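Local coordinates for protein ficolin-3 (Homo sapiens, PDB 2J5Z) that probably recognises galactose and related sugars on microbial surfaces through its fibrinogen-like domain, acting as a lectin of innate immunity, at residues S163-C167 against A168-H172; W175-A178 against S179-S183. All coordinates share one frame; numbering follows the deposited sequence.

In the fold
Followed from the N terminus, the chain leaves strand 131-133, runs through a long loop and reaches the calcium site. Interaction 1 carries it from that site into the short helix 167-171: residues 163-167 and 168-172 are contiguous, and the contact is a local turn. Interaction 2 is equally local, a turn of the loop that leads on toward strand 215-220. The two lie in series along the chain, neither nesting nor crossing, with centres about 9 Å apart. The disulfide Cys167-Cys180 closes the loop between them, and Tyr177 packs on Cys167, Ala168 and Val171. Calcium loop, helix and galactose-binding turn are thereby tied together at one end of the fibrinogen-like domain.

Interaction 1 of 2, residues S163-C167 against A168-H172; sequences SNSNC and AVIVH. With CA (calcium ion), chain D.
The carboxamide of Asn166 has the side chain of Val169 over one of its faces, with Val169 CG2 standing above Asn166 CG at 3.5 Å, and the two side chains cross at about a right angle. The same side of the amide receives the backbone of Val169: its N-H reaches Asn166 OD1 at 2.8 Å from above the carbonyl plane, some 50° out of it, yet the bond itself is nearly straight. At the oxygen end the methyl of Ala168 closes in, Ala168 CB lying 3.2 Å from Asn166 OD1. Asn166 CG lies anti to the backbone N (chi1 180°), beside the carbonyl carbon, and chi2 of -41° turns OD1 toward the amides that follow. In this way Asn166 serves as the N-cap of helix 167-171, its side chain accepting from an amide of the first turn. Behind it the helical ladder starts at once, with Ile170 N donating to Asn166 O and Val171 N to Cys167 O, both at 2.7 Å. Ile170 also leans back toward the loop, its CG1 meeting Ser165 OG at 3.4 Å, and that hydroxyl shares a hydrogen bond with Ser163 OG. The other end of the helix finishes in a Schellman motif at His172, which has positive phi and whose ring stacks with Phe66. Before the cap, the backbone wraps round a calcium ion, which is bound by Ser163 O at 2.5 Å, by Ser165 O at 2.3 Å and by two waters, while Asp159 and Asp161 contribute carboxylate oxygens. Asp161 also joins the metal site to the helix: one carboxylate oxygen binds the ion and the other, OD2, accepts from Cys167 N.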
ATOM      1  N   SER A 163      26.187 -24.994  16.119  1.00 27.72           N
ATOM      2  CA  SER A 163      25.465 -26.139  16.665  1.00 28.78           C
ATOM      3  C   SER A 163      25.796 -27.409  15.880  1.00 29.21           C
ATOM      4  O   SER A 163      26.121 -27.341  14.691  1.00 28.52           O
ATOM      5  CB  SER A 163      23.961 -25.866  16.612  1.00 29.15           C
ATOM      6  OG  SER A 163      23.202 -27.001  16.994  1.00 30.40           O
ATOM      7  N   ASN A 164      25.713 -28.566  16.544  1.00 29.56           N
ATOM      8  CA  ASN A 164      25.915 -29.853  15.873  1.00 30.77           C
ATOM      9  C   ASN A 164      24.762 -30.125  14.917  1.00 31.40           C
ATOM     10  O   ASN A 164      24.826 -31.029  14.076  1.00 32.04           O
ATOM     11  CB  ASN A 164      26.042 -30.991  16.898  1.00 31.09           C
ATOM     12  N   SER A 165      23.710 -29.330  15.055  1.00 31.00           N
ATOM     13  CA  SER A 165      22.567 -29.388  14.150  1.00 31.19           C
ATOM     14  C   SER A 165      22.469 -28.132  13.274  1.00 30.40           C
ATOM     15  O   SER A 165      23.350 -27.252  13.303  1.00 30.14           O
ATOM     16  CB  SER A 165      21.278 -29.562  14.953  1.00 31.42           C
ATOM     17  OG  SER A 165      21.003 -28.424  15.757  1.00 32.40           O
ATOM     18  N   ASN A 166      21.396 -28.082  12.486  1.00 29.26           N
ATOM     19  CA  ASN A 166      21.040 -26.913  11.687  1.00 28.44           C
ATOM     20  C   ASN A 166      19.953 -26.110  12.399  1.00 26.90           C
ATOM     21  O   ASN A 166      18.770 -26.469  12.362  1.00 26.71           O
ATOM     22  CB  ASN A 166      20.571 -27.349  10.288  1.00 29.13           C
ATOM     23  CG  ASN A 166      20.177 -26.177   9.402  1.00 29.46           C
ATOM     24  OD1 ASN A 166      19.543 -25.224   9.859  1.00 29.74           O
ATOM     25  ND2 ASN A 166      20.552 -26.245   8.129  1.00 29.93           N
ATOM     26  N   CYS A 167      20.362 -25.027  13.058  1.00 25.06           N
ATOM     27  CA  CYS A 167      19.444 -24.205  13.833  1.00 23.64           C
ATOM     28  C   CYS A 167      18.267 -23.687  13.020  1.00 22.30           C
ATOM     29  O   CYS A 167      17.177 -23.564  13.546  1.00 21.67           O
ATOM     30  CB  CYS A 167      20.160 -23.009  14.442  1.00 23.69           C
ATOM     31  SG  CYS A 167      21.181 -23.409  15.872  1.00 24.37           S
ATOM     32  N   ALA A 168      18.513 -23.330  11.763  1.00 23.06           N
ATOM     33  CA  ALA A 168      17.441 -22.829  10.900  1.00 23.80           C
ATOM     34  C   ALA A 168      16.364 -23.900  10.750  1.00 24.83           C
ATOM     35  O   ALA A 168      15.178 -23.617  10.865  1.00 25.29           O
ATOM     36  CB  ALA A 168      17.990 -22.421   9.544  1.00 22.84           C
ATOM     37  N   VAL A 169      16.789 -25.131  10.496  1.00 26.32           N
ATOM     38  CA  VAL A 169      15.852 -26.252  10.430  1.00 27.40           C
ATOM     39  C   VAL A 169      15.237 -26.437  11.809  1.00 27.91           C
ATOM     40  O   VAL A 169      14.021 -26.388  11.973  1.00 29.02           O
ATOM     41  CB  VAL A 169      16.553 -27.547   9.971  1.00 27.57           C
ATOM     42  CG1 VAL A 169      15.650 -28.759  10.181  1.00 28.50           C
ATOM     43  CG2 VAL A 169      16.983 -27.434   8.511  1.00 27.23           C
ATOM     44  N   ILE A 170      16.092 -26.598  12.815  1.00 27.77           N
ATOM     45  CA  ILE A 170      15.624 -26.861  14.171  1.00 27.16           C
ATOM     46  C   ILE A 170      14.571 -25.874  14.647  1.00 26.63           C
ATOM     47  O   ILE A 170      13.542 -26.289  15.166  1.00 26.67           O
ATOM     48  CB  ILE A 170      16.794 -26.920  15.189  1.00 27.45           C
ATOM     49  CG1 ILE A 170      17.689 -28.130  14.904  1.00 27.61           C
ATOM     50  CG2 ILE A 170      16.265 -26.966  16.613  1.00 27.31           C
ATOM     51  CD1 ILE A 170      16.948 -29.461  14.964  1.00 28.33           C
ATOM     52  N   VAL A 171      14.811 -24.570  14.466  1.00 25.69           N
ATOM     53  CA  VAL A 171      13.907 -23.553  15.010  1.00 24.61           C
ATOM     54  C   VAL A 171      13.008 -22.849  13.964  1.00 24.48           C
ATOM     55  O   VAL A 171      12.321 -21.881  14.288  1.00 23.92           O
ATOM     56  CB  VAL A 171      14.660 -22.490  15.859  1.00 25.62           C
ATOM     57  CG1 VAL A 171      15.758 -23.161  16.687  1.00 25.23           C
ATOM     58  CG2 VAL A 171      15.257 -21.404  14.977  1.00 24.68           C
ATOM     59  N   HIS A 172      13.035 -23.343  12.732  1.00 24.62           N
ATOM     60  CA  HIS A 172      12.178 -22.844  11.639  1.00 24.03           C
ATOM     61  C   HIS A 172      12.338 -21.340  11.377  1.00 22.87           C
ATOM     62  O   HIS A 172      11.380 -20.561  11.485  1.00 22.55           O
ATOM     63  CB  HIS A 172      10.703 -23.195  11.882  1.00 25.41           C
ATOM     64  CG  HIS A 172       9.939 -23.456  10.619  1.00 26.22           C
ATOM     65  ND1 HIS A 172       9.101 -22.520  10.044  1.00 28.64           N
ATOM     66  CD2 HIS A 172       9.902 -24.539   9.810  1.00 26.47           C
ATOM     67  CE1 HIS A 172       8.576 -23.022   8.940  1.00 26.68           C
ATOM     68  NE2 HIS A 172       9.044 -24.245   8.774  1.00 28.09           N
TER
HETATM   69 CA    CA D1277      25.352 -26.569  12.448  1.00 26.65          CA
HETATM   70  O   HOH W   1      26.266 -28.695  11.754  1.00 32.20           O
HETATM   71  O   HOH W   2      27.584 -25.887  12.120  1.00 29.66           O

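Interaction 2 of 2, residues W175-A178 against S179-S183; sequences WWYA and SCYRS. With GAL (beta-D-galactopyranose), chain E.
Trp175 lays its indole against Ser183, whose carbonyl carbon and oxygen lie over one face toward the rim, while Trp176 CE3 sits over the centre of the opposite face. The hydroxyl lies off the line of the indole N-H, and the bond from Trp175 NE1 to Ser183 OG is accordingly weak, 3.1 Å long and 132° at the hydrogen; the same hydroxyl has a further partner in Ser144 O. Trp176 then turns the chain in an inverse gamma turn. Tyr177 follows with one ring face over Trp175 CB and with Cys180 O in plane at its edge. At the same edge, Tyr177 CD1 meets Tyr181 CB at 4.0 Å, and the two tyrosines run side by side in the same direction; their hydroxyls bond to Asn184 and Asp202 respectively. Ala178 fastens the turn through its backbone, donating from Ala178 N to Cys180 O at 2.7 Å. The Ser179-Cys180 peptide is cis, and on the sugar side of the turn Cys180 N donates to the galactose ring oxygen O5 at 2.6 Å. The ring of Tyr181, its CG tucked between backbone N and carbonyl carbon (chi1 74°), takes galactose O3 over one face, offset toward the rim. A cis peptide before a disulfide-bonded cysteine, set beside a calcium loop, recurs in fibrinogen-like recognition domains, and here Cys180 N and the Tyr181 ring form part of the ficolin's galactose pocket.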
ATOM      1  N   TRP A 175      18.728 -16.709  10.530  1.00 15.07           N
ATOM      2  CA  TRP A 175      19.286 -15.708  11.440  1.00 14.31           C
ATOM      3  C   TRP A 175      20.761 -15.989  11.580  1.00 15.09           C
ATOM      4  O   TRP A 175      21.269 -16.974  11.050  1.00 15.70           O
ATOM      5  CB  TRP A 175      18.647 -15.858  12.821  1.00 14.83           C
ATOM      6  CG  TRP A 175      18.598 -14.653  13.744  1.00 13.71           C
ATOM      7  CD1 TRP A 175      19.201 -14.531  14.982  1.00 13.31           C
ATOM      8  CD2 TRP A 175      17.840 -13.456  13.554  1.00 14.62           C
ATOM      9  NE1 TRP A 175      18.875 -13.328  15.549  1.00 14.11           N
ATOM     10  CE2 TRP A 175      18.043 -12.644  14.699  1.00 14.37           C
ATOM     11  CE3 TRP A 175      17.014 -12.983  12.523  1.00 13.36           C
ATOM     12  CZ2 TRP A 175      17.445 -11.383  14.844  1.00 13.63           C
ATOM     13  CZ3 TRP A 175      16.420 -11.738  12.665  1.00 13.44           C
ATOM     14  CH2 TRP A 175      16.648 -10.944  13.814  1.00 14.37           C
ATOM     15  N   TRP A 176      21.435 -15.131  12.334  1.00 15.30           N
ATOM     16  CA  TRP A 176      22.837 -15.330  12.626  1.00 15.49           C
ATOM     17  C   TRP A 176      22.926 -16.256  13.832  1.00 16.37           C
ATOM     18  O   TRP A 176      23.399 -15.856  14.899  1.00 16.46           O
ATOM     19  CB  TRP A 176      23.505 -13.980  12.901  1.00 14.09           C
ATOM     20  CG  TRP A 176      23.315 -12.996  11.768  1.00 12.39           C
ATOM     21  CD1 TRP A 176      24.107 -12.861  10.649  1.00 13.18           C
ATOM     22  CD2 TRP A 176      22.261 -12.031  11.632  1.00 11.69           C
ATOM     23  NE1 TRP A 176      23.607 -11.865   9.833  1.00 12.79           N
ATOM     24  CE2 TRP A 176      22.475 -11.341  10.414  1.00 12.29           C
ATOM     25  CE3 TRP A 176      21.149 -11.684  12.421  1.00 12.40           C
ATOM     26  CZ2 TRP A 176      21.619 -10.331   9.962  1.00 11.93           C
ATOM     27  CZ3 TRP A 176      20.308 -10.662  11.981  1.00 12.02           C
ATOM     28  CH2 TRP A 176      20.547  -9.999  10.755  1.00 12.35           C
ATOM     29  N   TYR A 177      22.471 -17.499  13.646  1.00 17.23           N
ATOM     30  CA  TYR A 177      22.333 -18.443  14.765  1.00 18.22           C
ATOM     31  C   TYR A 177      23.655 -18.829  15.427  1.00 19.12           C
ATOM     32  O   TYR A 177      24.691 -18.956  14.775  1.00 19.09           O
ATOM     33  CB  TYR A 177      21.605 -19.725  14.326  1.00 17.91           C
ATOM     34  CG  TYR A 177      20.162 -19.506  13.956  1.00 17.36           C
ATOM     35  CD1 TYR A 177      19.251 -19.013  14.887  1.00 16.56           C
ATOM     36  CD2 TYR A 177      19.710 -19.783  12.675  1.00 17.02           C
ATOM     37  CE1 TYR A 177      17.917 -18.795  14.547  1.00 17.55           C
ATOM     38  CE2 TYR A 177      18.388 -19.574  12.330  1.00 16.37           C
ATOM     39  CZ  TYR A 177      17.497 -19.090  13.267  1.00 16.96           C
ATOM     40  OH  TYR A 177      16.181 -18.866  12.924  1.00 18.78           O
ATOM     41  N   ALA A 178      23.577 -19.040  16.733  1.00 20.46           N
ATOM     42  CA  ALA A 178      24.654 -19.656  17.495  1.00 21.55           C
ATOM     43  C   ALA A 178      24.212 -21.103  17.766  1.00 22.24           C
ATOM     44  O   ALA A 178      24.337 -21.966  16.894  1.00 22.69           O
ATOM     45  CB  ALA A 178      24.869 -18.882  18.786  1.00 21.21           C
ATOM     46  N   SER A 179      23.676 -21.370  18.954  1.00 23.47           N
ATOM     47  CA  SER A 179      23.109 -22.690  19.243  1.00 24.71           C
ATOM     48  C   SER A 179      21.984 -22.662  20.293  1.00 24.89           C
ATOM     49  O   SER A 179      22.118 -23.234  21.382  1.00 25.23           O
ATOM     50  CB  SER A 179      24.214 -23.688  19.620  1.00 26.27           C
ATOM     51  OG  SER A 179      25.109 -23.129  20.567  1.00 29.32           O
ATOM     52  N   CYS A 180      20.862 -22.016  19.968  1.00 23.30           N
ATOM     53  CA  CYS A 180      20.673 -21.372  18.672  1.00 23.27           C
ATOM     54  C   CYS A 180      20.505 -19.851  18.723  1.00 21.97           C
ATOM     55  O   CYS A 180      21.085 -19.146  17.890  1.00 21.49           O
ATOM     56  CB  CYS A 180      19.492 -22.004  17.936  1.00 23.69           C
ATOM     57  SG  CYS A 180      19.835 -23.668  17.372  1.00 25.42           S
ATOM     58  N   TYR A 181      19.720 -19.341  19.672  1.00 20.61           N
ATOM     59  CA  TYR A 181      19.388 -17.910  19.660  1.00 20.85           C
ATOM     60  C   TYR A 181      18.945 -17.228  20.964  1.00 20.66           C
ATOM     61  O   TYR A 181      18.426 -17.866  21.887  1.00 21.72           O
ATOM     62  CB  TYR A 181      18.330 -17.622  18.577  1.00 20.18           C
ATOM     63  CG  TYR A 181      16.906 -18.080  18.888  1.00 21.04           C
ATOM     64  CD1 TYR A 181      16.063 -17.310  19.683  1.00 20.47           C
ATOM     65  CD2 TYR A 181      16.396 -19.249  18.337  1.00 21.23           C
ATOM     66  CE1 TYR A 181      14.756 -17.703  19.948  1.00 20.60           C
ATOM     67  CE2 TYR A 181      15.081 -19.652  18.593  1.00 21.66           C
ATOM     68  CZ  TYR A 181      14.272 -18.876  19.400  1.00 20.90           C
ATOM     69  OH  TYR A 181      12.972 -19.251  19.663  1.00 22.73           O
ATOM     70  N   ARG A 182      19.154 -15.912  21.011  1.00 19.47           N
ATOM     71  CA  ARG A 182      18.476 -15.033  21.963  1.00 19.21           C
ATOM     72  C   ARG A 182      17.393 -14.243  21.232  1.00 18.56           C
ATOM     73  O   ARG A 182      16.475 -13.723  21.859  1.00 19.56           O
ATOM     74  CB  ARG A 182      19.454 -14.039  22.597  1.00 20.10           C
ATOM     75  CG  ARG A 182      20.691 -14.658  23.237  1.00 24.08           C
ATOM     76  CD  ARG A 182      20.715 -14.491  24.740  1.00 23.93           C
ATOM     77  NE  ARG A 182      20.380 -13.134  25.163  1.00 23.97           N
ATOM     78  CZ  ARG A 182      19.685 -12.860  26.261  1.00 24.52           C
ATOM     79  NH1 ARG A 182      19.261 -13.848  27.043  1.00 24.98           N
ATOM     80  NH2 ARG A 182      19.411 -11.609  26.580  1.00 25.48           N
ATOM     81  N   SER A 183      17.520 -14.128  19.907  1.00 18.56           N
ATOM     82  CA  SER A 183      16.475 -13.494  19.075  1.00 17.03           C
ATOM     83  C   SER A 183      16.239 -14.294  17.792  1.00 16.11           C
ATOM     84  O   SER A 183      17.140 -14.943  17.270  1.00 14.82           O
ATOM     85  CB  SER A 183      16.826 -12.040  18.737  1.00 17.42           C
ATOM     86  OG  SER A 183      18.129 -11.949  18.176  1.00 17.44           O
TER
HETATM   87  C1  GAL E1278      18.785 -21.536  22.587  1.00 55.78           C
HETATM   88  C2  GAL E1278      17.720 -20.456  22.486  1.00 55.66           C
HETATM   89  C3  GAL E1278      16.336 -21.070  22.317  1.00 55.38           C
HETATM   90  C4  GAL E1278      16.311 -22.267  21.365  1.00 55.54           C
HETATM   91  C5  GAL E1278      17.541 -23.153  21.479  1.00 55.31           C
HETATM   92  C6  GAL E1278      17.561 -24.195  20.367  1.00 55.09           C
HETATM   93  O1  GAL E1278      20.087 -20.951  22.713  1.00 56.09           O
HETATM   94  O2  GAL E1278      17.735 -19.644  23.669  0.50 55.56           O
HETATM   95  O3  GAL E1278      15.452 -20.061  21.824  0.50 55.20           O
HETATM   96  O4  GAL E1278      16.196 -21.809  20.015  0.50 55.74           O
HETATM   97  O5  GAL E1278      18.696 -22.322  21.405  1.00 55.62           O
HETATM   98  O6  GAL E1278      17.905 -25.473  20.914  1.00 55.78           O